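Local coordinates for protein SAM-dependent methyltransferase (Exiguobacterium sibiricum 255-15, PDB 3D2L) that probably transfers a methyl group from S-adenosylmethionine to an acceptor that remains unknown, using a Rossmann-like methyltransferase domain, at residues E13-Q16 with D17-Y20; T48-L51 with A52-Y55; L67-A70 with Q71-M75; P140-M143 with E144-N148; Q205-T208 with W209-A213. All coordinates share one frame; numbering follows the deposited sequence. Where two conformers were deposited one is given.

Contact 1. Residues E13-Q16 with D17-Y20; sequences ELMQ and DVPY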
loop_
_atom_site.group_PDB
_atom_site.type_symbol
_atom_site.label_atom_id
_atom_site.label_comp_id
_atom_site.label_asym_id
_atom_site.label_seq_id
_atom_site.Cartn_x
_atom_site.Cartn_y
_atom_site.Cartn_z
ATOM N N GLU A 13 -0.757 11.016 10.931
ATOM C CA GLU A 13 -1.464 10.962 12.190
ATOM C C GLU A 13 -2.541 9.884 12.101
ATOM O O GLU A 13 -2.573 8.999 12.935
ATOM C CB GLU A 13 -2.035 12.311 12.563
ATOM C CG GLU A 13 -0.971 13.344 12.953
ATOM C CD GLU A 13 -1.619 14.613 13.497
ATOM O OE1 GLU A 13 -2.605 15.111 12.867
ATOM O OE2 GLU A 13 -1.159 15.079 14.566
ATOM N N LEU A 14 -3.385 9.908 11.074
ATOM C CA LEU A 14 -4.396 8.864 10.933
ATOM C C LEU A 14 -3.832 7.445 11.132
ATOM O O LEU A 14 -4.559 6.568 11.613
ATOM C CB LEU A 14 -5.105 8.954 9.555
ATOM C CG LEU A 14 -6.251 7.955 9.223
ATOM C CD1 LEU A 14 -7.194 8.504 8.150
ATOM C CD2 LEU A 14 -5.744 6.558 8.818
HETATM N N MSE A 15 -2.553 7.229 10.789
HETATM C CA MSE A 15 -1.926 5.910 10.845
HETATM C C MSE A 15 -0.845 5.783 11.938
HETATM O O MSE A 15 -0.099 4.796 11.964
HETATM C CB MSE A 15 -1.300 5.635 9.469
HETATM C CG MSE A 15 -2.250 5.815 8.254
HETATM SE SE MSE A 15 -3.506 4.342 7.869
HETATM C CE MSE A 15 -2.261 2.964 7.300
ATOM N N GLN A 16 -0.746 6.772 12.814
ATOM C CA GLN A 16 0.286 6.744 13.841
ATOM C C GLN A 16 0.362 5.404 14.592
ATOM O O GLN A 16 1.454 4.987 14.968
ATOM C CB GLN A 16 0.119 7.928 14.801
ATOM C CG GLN A 16 -1.194 7.962 15.560
ATOM C CD GLN A 16 -1.486 9.334 16.137
ATOM O OE1 GLN A 16 -0.586 10.155 16.308
ATOM N NE2 GLN A 16 -2.755 9.583 16.444
ATOM N N ASP A 17 -0.783 4.732 14.775
ATOM C CA ASP A 17 -0.846 3.430 15.454
ATOM C C ASP A 17 -0.828 2.195 14.534
ATOM O O ASP A 17 -0.924 1.073 15.028
ATOM C CB ASP A 17 -2.095 3.365 16.347
ATOM C CG ASP A 17 -2.051 4.369 17.486
ATOM O OD1 ASP A 17 -0.939 4.853 17.831
ATOM O OD2 ASP A 17 -3.134 4.655 18.045
ATOM N N VAL A 18 -0.727 2.397 13.220
ATOM C CA VAL A 18 -0.634 1.291 12.247
ATOM C C VAL A 18 0.698 0.582 12.486
ATOM O O VAL A 18 1.741 1.217 12.422
ATOM C CB VAL A 18 -0.722 1.803 10.806
ATOM C CG1 VAL A 18 -0.317 0.711 9.790
ATOM C CG2 VAL A 18 -2.123 2.300 10.531
ATOM N N PRO A 19 0.668 -0.727 12.774
ATOM C CA PRO A 19 1.886 -1.476 13.103
ATOM C C PRO A 19 2.690 -1.882 11.877
ATOM O O PRO A 19 2.804 -3.070 11.565
ATOM C CB PRO A 19 1.324 -2.703 13.832
ATOM C CG PRO A 19 0.049 -2.961 13.104
ATOM C CD PRO A 19 -0.524 -1.605 12.813
ATOM N N TYR A 20 3.252 -0.885 11.193
ATOM C CA TYR A 20 4.089 -1.088 10.019
ATOM C C TYR A 20 5.201 -2.104 10.196
ATOM O O TYR A 20 5.501 -2.849 9.261
ATOM C CB TYR A 20 4.685 0.234 9.559
ATOM C CG TYR A 20 3.666 1.156 8.992
ATOM C CD1 TYR A 20 3.035 0.858 7.794
ATOM C CD2 TYR A 20 3.338 2.326 9.636
ATOM C CE1 TYR A 20 2.109 1.688 7.271
ATOM C CE2 TYR A 20 2.415 3.176 9.107
ATOM C CZ TYR A 20 1.815 2.867 7.919
ATOM O OH TYR A 20 0.856 3.715 7.395
HETATM O O HOH W 1 -3.177 5.015 13.803
HETATM O O HOH W 2 3.073 4.035 12.558
#

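Contact 2. Residues T48-L51 with A52-Y55; sequences TLLL and ADHY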
loop_
_atom_site.group_PDB
_atom_site.type_symbol
_atom_site.label_atom_id
_atom_site.label_comp_id
_atom_site.label_asym_id
_atom_site.label_seq_id
_atom_site.Cartn_x
_atom_site.Cartn_y
_atom_site.Cartn_z
ATOM N N THR A 48 8.388 2.437 3.955
ATOM C CA THR A 48 9.567 2.505 3.091
ATOM C C THR A 48 10.817 2.809 3.909
ATOM O O THR A 48 11.856 2.174 3.756
ATOM C CB THR A 48 9.377 3.565 1.959
ATOM O OG1 THR A 48 8.009 3.536 1.461
ATOM C CG2 THR A 48 10.367 3.333 0.821
ATOM N N LEU A 49 10.709 3.757 4.816
ATOM C CA LEU A 49 11.840 4.092 5.700
ATOM C C LEU A 49 12.263 2.951 6.622
ATOM O O LEU A 49 13.481 2.825 6.915
ATOM C CB LEU A 49 11.544 5.379 6.499
ATOM C CG LEU A 49 11.307 6.647 5.654
ATOM C CD1 LEU A 49 11.275 7.865 6.576
ATOM C CD2 LEU A 49 12.385 6.816 4.579
ATOM N N LEU A 50 11.298 2.147 7.115
ATOM C CA LEU A 50 11.600 0.953 7.914
ATOM C C LEU A 50 12.285 -0.100 7.060
ATOM O O LEU A 50 13.222 -0.739 7.504
ATOM C CB LEU A 50 10.347 0.382 8.608
ATOM C CG LEU A 50 9.780 1.353 9.637
ATOM C CD1 LEU A 50 8.493 0.818 10.161
ATOM C CD2 LEU A 50 10.803 1.634 10.783
ATOM N N LEU A 51 11.803 -0.274 5.833
ATOM C CA LEU A 51 12.438 -1.163 4.866
ATOM C C LEU A 51 13.857 -0.732 4.565
ATOM O O LEU A 51 14.757 -1.577 4.447
ATOM C CB LEU A 51 11.607 -1.155 3.571
ATOM C CG LEU A 51 10.265 -1.903 3.668
ATOM C CD1 LEU A 51 9.393 -1.687 2.425
ATOM C CD2 LEU A 51 10.540 -3.387 3.887
ATOM N N ALA A 52 14.084 0.578 4.475
ATOM C CA ALA A 52 15.443 1.120 4.169
ATOM C C ALA A 52 16.490 0.709 5.222
ATOM O O ALA A 52 17.704 0.748 4.967
ATOM C CB ALA A 52 15.400 2.622 4.046
ATOM N N ASP A 53 16.019 0.304 6.395
ATOM C CA ASP A 53 16.922 -0.192 7.419
ATOM C C ASP A 53 17.404 -1.615 7.130
ATOM O O ASP A 53 18.294 -2.093 7.792
ATOM C CB ASP A 53 16.279 -0.086 8.795
ATOM C CG ASP A 53 16.048 1.349 9.202
ATOM O OD1 ASP A 53 16.707 2.254 8.645
ATOM O OD2 ASP A 53 15.224 1.582 10.095
ATOM N N HIS A 54 16.853 -2.280 6.116
ATOM C CA HIS A 54 17.245 -3.652 5.808
ATOM C C HIS A 54 17.590 -3.908 4.366
ATOM O O HIS A 54 18.227 -4.918 4.063
ATOM C CB HIS A 54 16.099 -4.601 6.197
ATOM C CG HIS A 54 15.656 -4.433 7.615
ATOM N ND1 HIS A 54 16.318 -5.021 8.675
ATOM C CD2 HIS A 54 14.646 -3.714 8.153
ATOM C CE1 HIS A 54 15.722 -4.678 9.802
ATOM N NE2 HIS A 54 14.716 -3.874 9.518
ATOM N N TYR A 55 17.187 -2.983 3.502
ATOM C CA TYR A 55 17.268 -3.145 2.058
ATOM C C TYR A 55 17.711 -1.844 1.391
ATOM O O TYR A 55 17.655 -0.780 2.006
ATOM C CB TYR A 55 15.862 -3.452 1.538
ATOM C CG TYR A 55 15.216 -4.695 2.069
ATOM C CD1 TYR A 55 15.606 -5.948 1.592
ATOM C CD2 TYR A 55 14.169 -4.640 3.013
ATOM C CE1 TYR A 55 15.054 -7.105 2.085
ATOM C CE2 TYR A 55 13.574 -5.816 3.473
ATOM C CZ TYR A 55 14.019 -7.044 2.989
ATOM O OH TYR A 55 13.465 -8.233 3.416
HETATM O O HOH W 3 12.766 -1.744 10.292
#

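Contact 3. Residues L67-A70 with Q71-M75; sequences LEIA and QEKAM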
loop_
_atom_site.group_PDB
_atom_site.type_symbol
_atom_site.label_atom_id
_atom_site.label_comp_id
_atom_site.label_asym_id
_atom_site.label_seq_id
_atom_site.Cartn_x
_atom_site.Cartn_y
_atom_site.Cartn_z
ATOM N N LEU A 67 5.247 12.295 -1.217
ATOM C CA LEU A 67 6.691 12.015 -1.426
ATOM C C LEU A 67 7.587 13.086 -0.843
ATOM O O LEU A 67 8.702 12.796 -0.418
ATOM C CB LEU A 67 7.014 11.730 -2.903
ATOM C CG LEU A 67 6.335 10.491 -3.468
ATOM C CD1 LEU A 67 6.862 10.199 -4.901
ATOM C CD2 LEU A 67 6.497 9.268 -2.573
ATOM N N GLU A 68 7.092 14.319 -0.770
ATOM C CA GLU A 68 7.824 15.403 -0.133
ATOM C C GLU A 68 8.013 15.136 1.358
ATOM O O GLU A 68 9.089 15.344 1.901
ATOM C CB GLU A 68 7.106 16.727 -0.332
ATOM C CG GLU A 68 7.252 17.267 -1.744
ATOM C CD GLU A 68 6.344 18.475 -2.032
ATOM O OE1 GLU A 68 5.871 19.124 -1.075
ATOM O OE2 GLU A 68 6.122 18.764 -3.230
ATOM N N ILE A 69 6.950 14.673 2.014
ATOM C CA ILE A 69 7.015 14.318 3.437
ATOM C C ILE A 69 7.922 13.098 3.613
ATOM O O ILE A 69 8.759 13.082 4.490
ATOM C CB ILE A 69 5.636 14.006 3.994
ATOM C CG1 ILE A 69 4.679 15.205 3.837
ATOM C CG2 ILE A 69 5.741 13.613 5.448
ATOM C CD1 ILE A 69 5.138 16.445 4.414
ATOM N N ALA A 70 7.753 12.088 2.763
ATOM C CA ALA A 70 8.604 10.882 2.751
ATOM C C ALA A 70 10.087 11.276 2.734
ATOM O O ALA A 70 10.903 10.834 3.588
ATOM C CB ALA A 70 8.245 9.974 1.561
ATOM N N GLN A 71 10.429 12.156 1.806
ATOM C CA GLN A 71 11.820 12.610 1.665
ATOM C C GLN A 71 12.333 13.366 2.869
ATOM O O GLN A 71 13.445 13.138 3.324
ATOM C CB GLN A 71 11.954 13.475 0.419
ATOM C CG GLN A 71 13.325 14.065 0.212
ATOM C CD GLN A 71 13.360 14.920 -1.009
ATOM O OE1 GLN A 71 12.772 14.555 -2.036
ATOM N NE2 GLN A 71 14.023 16.082 -0.919
ATOM N N GLU A 72 11.534 14.295 3.387
ATOM C CA GLU A 72 11.934 15.044 4.566
ATOM C C GLU A 72 12.202 14.129 5.761
ATOM O O GLU A 72 13.185 14.314 6.460
ATOM C CB GLU A 72 10.925 16.153 4.856
ATOM C CG GLU A 72 11.085 17.290 3.826
ATOM C CD GLU A 72 10.153 18.502 4.034
ATOM O OE1 GLU A 72 8.953 18.309 4.340
ATOM O OE2 GLU A 72 10.630 19.639 3.809
ATOM N N LYS A 73 11.358 13.116 5.947
ATOM C CA LYS A 73 11.541 12.146 7.007
ATOM C C LYS A 73 12.819 11.341 6.802
ATOM O O LYS A 73 13.567 11.130 7.759
ATOM C CB LYS A 73 10.304 11.242 7.099
ATOM C CG LYS A 73 9.069 11.994 7.553
ATOM C CD LYS A 73 7.913 11.034 7.869
ATOM C CE LYS A 73 7.433 10.178 6.709
ATOM N NZ LYS A 73 6.496 9.098 7.194
ATOM N N ALA A 74 13.091 10.921 5.553
ATOM C CA ALA A 74 14.333 10.202 5.233
ATOM C C ALA A 74 15.550 11.085 5.535
ATOM O O ALA A 74 16.501 10.665 6.196
ATOM C CB ALA A 74 14.351 9.718 3.731
HETATM N N MSE A 75 15.527 12.330 5.077
HETATM C CA MSE A 75 16.664 13.219 5.348
HETATM C C MSE A 75 16.866 13.469 6.852
HETATM O O MSE A 75 17.990 13.512 7.343
HETATM C CB MSE A 75 16.492 14.576 4.644
HETATM C CG MSE A 75 16.313 14.520 3.114
HETATM SE SE MSE A 75 17.702 13.565 2.140
HETATM C CE MSE A 75 19.191 14.844 2.375
HETATM O O HOH W 4 10.281 13.631 -2.752
#

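Contact 4. Residues P140-M143 with E144-N148; sequences PYKM and ETLFN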
loop_
_atom_site.group_PDB
_atom_site.type_symbol
_atom_site.label_atom_id
_atom_site.label_comp_id
_atom_site.label_asym_id
_atom_site.label_seq_id
_atom_site.Cartn_x
_atom_site.Cartn_y
_atom_site.Cartn_z
ATOM N N PRO A 140 -12.539 -10.043 0.482
ATOM C CA PRO A 140 -13.971 -9.779 0.250
ATOM C C PRO A 140 -14.761 -9.615 1.567
ATOM O O PRO A 140 -15.620 -8.739 1.666
ATOM C CB PRO A 140 -14.424 -11.028 -0.503
ATOM C CG PRO A 140 -13.231 -11.461 -1.218
ATOM C CD PRO A 140 -12.094 -11.227 -0.274
ATOM N N TYR A 141 -14.440 -10.417 2.580
ATOM C CA TYR A 141 -15.100 -10.349 3.890
ATOM C C TYR A 141 -14.977 -8.976 4.552
ATOM O O TYR A 141 -15.948 -8.474 5.122
ATOM C CB TYR A 141 -14.526 -11.435 4.813
ATOM C CG TYR A 141 -15.124 -11.477 6.201
ATOM C CD1 TYR A 141 -16.352 -12.096 6.432
ATOM C CD2 TYR A 141 -14.460 -10.925 7.280
ATOM C CE1 TYR A 141 -16.897 -12.138 7.694
ATOM C CE2 TYR A 141 -15.006 -10.956 8.546
ATOM C CZ TYR A 141 -16.216 -11.563 8.744
ATOM O OH TYR A 141 -16.749 -11.610 10.002
ATOM N N LYS A 142 -13.789 -8.368 4.484
ATOM C CA LYS A 142 -13.564 -7.023 5.041
ATOM C C LYS A 142 -14.463 -6.011 4.373
ATOM O O LYS A 142 -15.077 -5.170 5.029
ATOM C CB LYS A 142 -12.114 -6.590 4.872
ATOM C CG LYS A 142 -11.823 -5.228 5.480
ATOM C CD LYS A 142 -10.367 -5.041 5.659
ATOM C CE LYS A 142 -10.006 -3.750 6.359
ATOM N NZ LYS A 142 -8.506 -3.734 6.631
HETATM N N MSE A 143 -14.542 -6.098 3.054
HETATM C CA MSE A 143 -15.402 -5.201 2.284
HETATM C C MSE A 143 -16.846 -5.327 2.748
HETATM O O MSE A 143 -17.549 -4.326 2.883
HETATM C CB MSE A 143 -15.340 -5.525 0.789
HETATM C CG MSE A 143 -13.942 -5.553 0.176
HETATM SE SE MSE A 143 -12.907 -3.919 0.438
HETATM C CE MSE A 143 -14.265 -2.689 -0.188
ATOM N N GLU A 144 -17.275 -6.562 3.002
ATOM C CA GLU A 144 -18.656 -6.811 3.384
ATOM C C GLU A 144 -18.957 -6.542 4.867
ATOM O O GLU A 144 -20.124 -6.534 5.261
ATOM C CB GLU A 144 -19.058 -8.234 2.986
ATOM C CG GLU A 144 -18.803 -8.612 1.498
ATOM C CD GLU A 144 -19.657 -7.850 0.477
ATOM O OE1 GLU A 144 -19.697 -6.605 0.505
ATOM O OE2 GLU A 144 -20.248 -8.515 -0.399
ATOM N N THR A 145 -17.925 -6.291 5.681
ATOM C CA THR A 145 -18.108 -6.005 7.116
ATOM C C THR A 145 -17.640 -4.599 7.546
ATOM O O THR A 145 -18.466 -3.704 7.729
ATOM C CB THR A 145 -17.439 -7.097 8.022
ATOM O OG1 THR A 145 -16.029 -7.130 7.785
ATOM C CG2 THR A 145 -18.049 -8.504 7.776
ATOM N N LEU A 146 -16.321 -4.403 7.663
ATOM C CA LEU A 146 -15.719 -3.152 8.158
ATOM C C LEU A 146 -15.917 -1.937 7.251
ATOM O O LEU A 146 -15.851 -0.795 7.724
ATOM C CB LEU A 146 -14.206 -3.346 8.431
ATOM C CG LEU A 146 -13.866 -4.387 9.510
ATOM C CD1 LEU A 146 -12.369 -4.629 9.582
ATOM C CD2 LEU A 146 -14.417 -3.959 10.871
ATOM N N PHE A 147 -16.173 -2.184 5.965
ATOM C CA PHE A 147 -16.411 -1.099 5.023
ATOM C C PHE A 147 -17.850 -1.073 4.551
ATOM O O PHE A 147 -18.143 -0.421 3.564
ATOM C CB PHE A 147 -15.484 -1.204 3.815
ATOM C CG PHE A 147 -14.003 -1.049 4.142
ATOM C CD1 PHE A 147 -13.571 -0.202 5.155
ATOM C CD2 PHE A 147 -13.054 -1.681 3.359
ATOM C CE1 PHE A 147 -12.194 -0.054 5.433
ATOM C CE2 PHE A 147 -11.711 -1.514 3.606
ATOM C CZ PHE A 147 -11.289 -0.703 4.625
ATOM N N ASN A 148 -18.732 -1.751 5.275
ATOM C CA ASN A 148 -20.152 -1.849 4.920
ATOM C C ASN A 148 -21.029 -0.864 5.715
ATOM O O ASN A 148 -21.811 -1.266 6.581
ATOM C CB ASN A 148 -20.616 -3.280 5.147
ATOM C CG ASN A 148 -21.937 -3.596 4.449
ATOM O OD1 ASN A 148 -22.578 -2.728 3.853
ATOM N ND2 ASN A 148 -22.333 -4.857 4.511
#

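Contact 5. Residues Q205-T208 with W209-A213; sequences QYIT and WLREA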
loop_
_atom_site.group_PDB
_atom_site.type_symbol
_atom_site.label_atom_id
_atom_site.label_comp_id
_atom_site.label_asym_id
_atom_site.label_seq_id
_atom_site.Cartn_x
_atom_site.Cartn_y
_atom_site.Cartn_z
ATOM N N GLN A 205 -8.798 -14.625 -8.128
ATOM C CA GLN A 205 -8.746 -13.716 -9.273
ATOM C C GLN A 205 -7.362 -13.107 -9.371
ATOM O O GLN A 205 -6.795 -13.012 -10.460
ATOM C CB GLN A 205 -9.774 -12.583 -9.159
ATOM C CG GLN A 205 -9.680 -11.609 -10.326
ATOM C CD GLN A 205 -9.941 -12.271 -11.660
ATOM O OE1 GLN A 205 -11.080 -12.365 -12.077
ATOM N NE2 GLN A 205 -8.889 -12.692 -12.354
ATOM N N TYR A 206 -6.813 -12.705 -8.223
ATOM C CA TYR A 206 -5.457 -12.181 -8.189
ATOM C C TYR A 206 -4.391 -13.218 -8.605
ATOM O O TYR A 206 -3.433 -12.860 -9.268
ATOM C CB TYR A 206 -5.087 -11.633 -6.806
ATOM C CG TYR A 206 -5.729 -10.270 -6.456
ATOM C CD1 TYR A 206 -5.277 -9.091 -7.057
ATOM C CD2 TYR A 206 -6.687 -10.174 -5.481
ATOM C CE1 TYR A 206 -5.833 -7.855 -6.734
ATOM C CE2 TYR A 206 -7.224 -8.957 -5.115
ATOM C CZ TYR A 206 -6.801 -7.793 -5.746
ATOM O OH TYR A 206 -7.345 -6.591 -5.395
ATOM N N ILE A 207 -4.531 -14.456 -8.155
ATOM C CA ILE A 207 -3.629 -15.580 -8.517
ATOM C C ILE A 207 -3.650 -15.754 -10.031
ATOM O O ILE A 207 -2.622 -15.905 -10.638
ATOM C CB ILE A 207 -4.056 -16.918 -7.835
ATOM C CG1 ILE A 207 -3.830 -16.872 -6.300
ATOM C CG2 ILE A 207 -3.289 -18.135 -8.443
ATOM C CD1 ILE A 207 -4.661 -17.976 -5.488
ATOM N N THR A 208 -4.829 -15.719 -10.645
ATOM C CA THR A 208 -4.920 -15.856 -12.108
ATOM C C THR A 208 -4.176 -14.775 -12.860
ATOM O O THR A 208 -3.475 -15.040 -13.817
ATOM C CB THR A 208 -6.404 -15.853 -12.554
ATOM O OG1 THR A 208 -7.019 -17.022 -12.026
ATOM C CG2 THR A 208 -6.509 -15.884 -14.066
ATOM N N TRP A 209 -4.365 -13.535 -12.438
ATOM C CA TRP A 209 -3.689 -12.408 -13.036
ATOM C C TRP A 209 -2.209 -12.490 -12.850
ATOM O O TRP A 209 -1.468 -12.167 -13.771
ATOM C CB TRP A 209 -4.220 -11.078 -12.463
ATOM C CG TRP A 209 -5.646 -10.717 -12.875
ATOM C CD1 TRP A 209 -6.273 -11.054 -14.037
ATOM C CD2 TRP A 209 -6.560 -9.891 -12.155
ATOM N NE1 TRP A 209 -7.542 -10.516 -14.063
ATOM C CE2 TRP A 209 -7.731 -9.787 -12.924
ATOM C CE3 TRP A 209 -6.511 -9.256 -10.908
ATOM C CZ2 TRP A 209 -8.840 -9.077 -12.485
ATOM C CZ3 TRP A 209 -7.584 -8.535 -10.490
ATOM C CH2 TRP A 209 -8.729 -8.432 -11.271
ATOM N N LEU A 210 -1.759 -12.878 -11.659
ATOM C CA LEU A 210 -0.330 -13.068 -11.421
ATOM C C LEU A 210 0.270 -14.083 -12.396
ATOM O O LEU A 210 1.301 -13.820 -12.983
ATOM C CB LEU A 210 -0.041 -13.481 -9.982
ATOM C CG LEU A 210 -0.149 -12.338 -8.953
ATOM C CD1 LEU A 210 -0.257 -12.901 -7.516
ATOM C CD2 LEU A 210 1.003 -11.297 -9.131
ATOM N N ARG A 211 -0.374 -15.236 -12.544
ATOM C CA ARG A 211 0.084 -16.244 -13.518
ATOM C C ARG A 211 0.059 -15.700 -14.960
ATOM O O ARG A 211 0.991 -15.948 -15.713
ATOM C CB ARG A 211 -0.761 -17.496 -13.394
ATOM C CG ARG A 211 -0.557 -18.192 -12.067
ATOM C CD ARG A 211 -1.550 -19.328 -11.904
ATOM N NE ARG A 211 -1.420 -19.948 -10.585
ATOM C CZ ARG A 211 -2.365 -20.671 -9.988
ATOM N NH1 ARG A 211 -3.538 -20.883 -10.553
ATOM N NH2 ARG A 211 -2.109 -21.185 -8.800
ATOM N N GLU A 212 -1.001 -14.978 -15.346
ATOM C CA GLU A 212 -1.066 -14.362 -16.689
ATOM C C GLU A 212 0.108 -13.379 -16.898
ATOM O O GLU A 212 0.677 -13.326 -17.988
ATOM C CB GLU A 212 -2.421 -13.698 -16.928
ATOM C CG GLU A 212 -3.502 -14.725 -17.046
ATOM C CD GLU A 212 -4.893 -14.165 -17.222
ATOM O OE1 GLU A 212 -5.160 -12.992 -16.824
ATOM O OE2 GLU A 212 -5.724 -14.958 -17.726
ATOM N N ALA A 213 0.560 -12.716 -15.820
ATOM C CA ALA A 213 1.701 -11.785 -15.881
ATOM C C ALA A 213 3.085 -12.425 -15.776
ATOM O O ALA A 213 4.108 -11.727 -15.741
ATOM C CB ALA A 213 1.559 -10.686 -14.848
#

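Contact 1. Residues E13-Q16 with D17-Y20
M15 and V18 close a type I beta turn at the surface, where helix 9-14 has just ended and the chain turns toward helix 20-30 of the Rossmann-like methyltransferase fold. The closing bond runs from V18 N to M15 O at 2.8 Å (N-H...O angle 158°); its donor stands above the carbonyl plane instead of on a lone pair. Two residues earlier, Q16 N reaches back to E13 O (2.9 Å), the same three-residue spacing as the turn that follows. A water accepts from D17 N and donates to L14 O, joining the turn to the helix end. Q16 and D17 occupy the exposed corner, a place suited to polar side chains, and run side by side.

V18 is the apolar residue that turns back on the helix end. Its chi1 of 167° sets CG2 beside the backbone N, against M15, with V18 CG2 3.6 Å from M15 CB. Beyond CB the selenomethionine has two deposited conformers, so its finer contacts are doubtful. Y20, which also packs on T46, A47 and L50 of helix 46-51, brings its hydroxyl near the same place, with Y20 OH 3.6 Å from M15 CB. P19 is the centre of an inverse gamma turn, with Y20 N bonded to V18 O, and V18 CG1 stands 3.5 Å above the middle of one face of the Y20 ring.

Contact 2. Residues T48-L51 with A52-Y55
L51 O is gripped by two backbone donors, H54 N at 2.8 Å and Y55 N at 3.0 Å, and this double acceptance finishes helix 46-51 of the Rossmann-like domain as the chain heads into strand 56-61. The H54 bond is nearly straight (161°) but comes from above the carbonyl plane, while Y55 N lies close to the C=O direction. A52 N keeps the helical spacing with T48 O (2.8 Å), whereas D53 N turns to L50 O three residues back, so the helix tightens as it ends. A water donates to L50 O and also hydrogen-bonds H54 NE2 in the plane of the ring, linking the imidazole to the last turn. D53 suits the exposed corner, its OD1 forming a salt bridge with R79. T48 OG1 is hydrogen-bonded to D39 and Y55 OH to V31 O, satisfying the hydroxyls of these two buried residues.

The small methyl of A52 fits close to the helix carbonyls, with A52 CB 3.5 Å from L49 O. The Y55 ring, its CG beside the backbone N (chi1 -61°), turns an edge to L51 O and lies next to the leucine branch, L51 CD2 being 3.9 Å from Y55 CE2.

Contact 3. Residues L67-A70 with Q71-M75
L67 O receives Q71 N at 2.9 Å, one of four successive helical bonds between 67-70 and 71-74 of helix 64-76. E72 N to E68 O, K73 N to I69 O and A74 N to A70 O follow, so all four carbonyls are engaged. K73 N meets I69 O almost in line with the carbonyl, at 3.0 Å; the other three bonds are tilted from their carbonyl planes.

L67 O has a second donor, a water in a weak bond, and that water also donates to Q71 OE1 at 2.8 Å. The extended Q71 chain, CG anti to the backbone N (chi1 177°), carries its amide to where this water can bridge; glutamine suits this exposed position because it can accept from the water. The charged ends of E72 and K73 have partners beyond the segment: E72 OE1 is bonded to Q6, and K73 NZ forms a salt bridge with D12. The aliphatic part of K73 bends at chi3 (-61°) across I69, with K73 CE 4.0 Å from I69 CG2, so the lysine offers methylenes to its apolar neighbour and its charge to helix 9-14.

Farther round the helix, L67, A70 and A74 pack on F83 of strand 82-85, the next strand of this beta-alpha-beta unit; the two alanines are small enough for close approach. I69 faces Y9 and D12 of helix 9-14, and K73 and A74 meet L49 of helix 46-51.

Contact 4. Residues P140-M143 with E144-N148
K142 O accepts T145 N at 3.1 Å, with the donor well above the carbonyl plane, and more weakly F147 N at 3.3 Å. The pair finishes helix 140-144, the short link between strand 131-138 of the Rossmann-like sheet and the four-stranded antiparallel sheet. T145 suits this end because its branches divide the work: with OG1 between backbone N and carbonyl carbon (chi1 62°), the hydroxyl donates to Y141 O (3.0 Å), and CG2 makes a CH-pi contact over the Y141 ring, 3.9 Å from its centroid.

A type I turn follows from T145 to N148, and N148 ND2 bonds E144 O at 2.9 Å. F147 is buried, its ring edge-to-face with H138 and H176. In one of two deposited conformers selenomethionine M143, apolar and flexible enough for this buried site, puts SE in that ring's plane, a tentative Met-aromatic contact. The long aliphatic chain of K142 suits a partly exposed site: its NZ nears the like charge of R235, and K142 CE lies 3.7 Å from F147 CZ.

Contact 5. Residues Q205-T208 with W209-A213
Q205 reaches W209 one turn ahead because a chi1 of 178° swings its CG away from the backbone N and the chain then bends at chi2 (61°), laying the amide over the indole. The two planes are nearly parallel. Q205 CG makes a CH-pi contact 3.5 Å from the centroid of the six-membered ring, and Q205 NE2 sits over the same side, offset toward the rim. Its 3.1 Å approach to W209 NE1 brings two donors together and is no hydrogen bond. Glutamine suits this partly exposed place, since its methylenes and flat amide can shield an aromatic face.

At the edge of the indole stands Y206: the rings form an offset edge-to-face pair, planes at 88° and centroids 5.8 Å apart, with the W209 edge toward the Y206 face. Both aromatics are buried. Their helix, 203-212, covers part of the seven-stranded Rossmann-like sheet, where I207 and L210 pack on strand 215-222; W209 reaches V116 and F120 of helix 113-126.

Successive bonds four residues apart hold the backbone, among them L210 N to Y206 O at 2.9 Å and R211 N to I207 O at 3.0 Å. On the exposed side, I207 CG2 lies over the centre of the R211 guanidinium, although its 3.1 Å separation from R211 CZ is short enough to be doubtful. T208 OG1 bonds back to E204 O, while T208 CG2 lies alongside the E212 chain, 3.9 Å from E212 OE2.

The five contacts follow one another along the chain, each closing before the next opens. Contacts 1, 2 and 3 gather near the start of the Rossmann-like domain: contacts 2 and 3, centres 13 Å apart, meet where L49 packs on K73 and A74, while Y20 of contact 1 touches L50 of contact 2. Together they tie helices 46-51 and 64-76 and the segment after helix 9-14 into the presumed cofactor-binding domain. Contact 4 marks the passage from the seven-stranded sheet to the antiparallel one, and contact 5 lies on the helix before edge strand 215-222. Contacts 3 and 5, centres 34 Å apart, lie on opposite sides of the chain's centre.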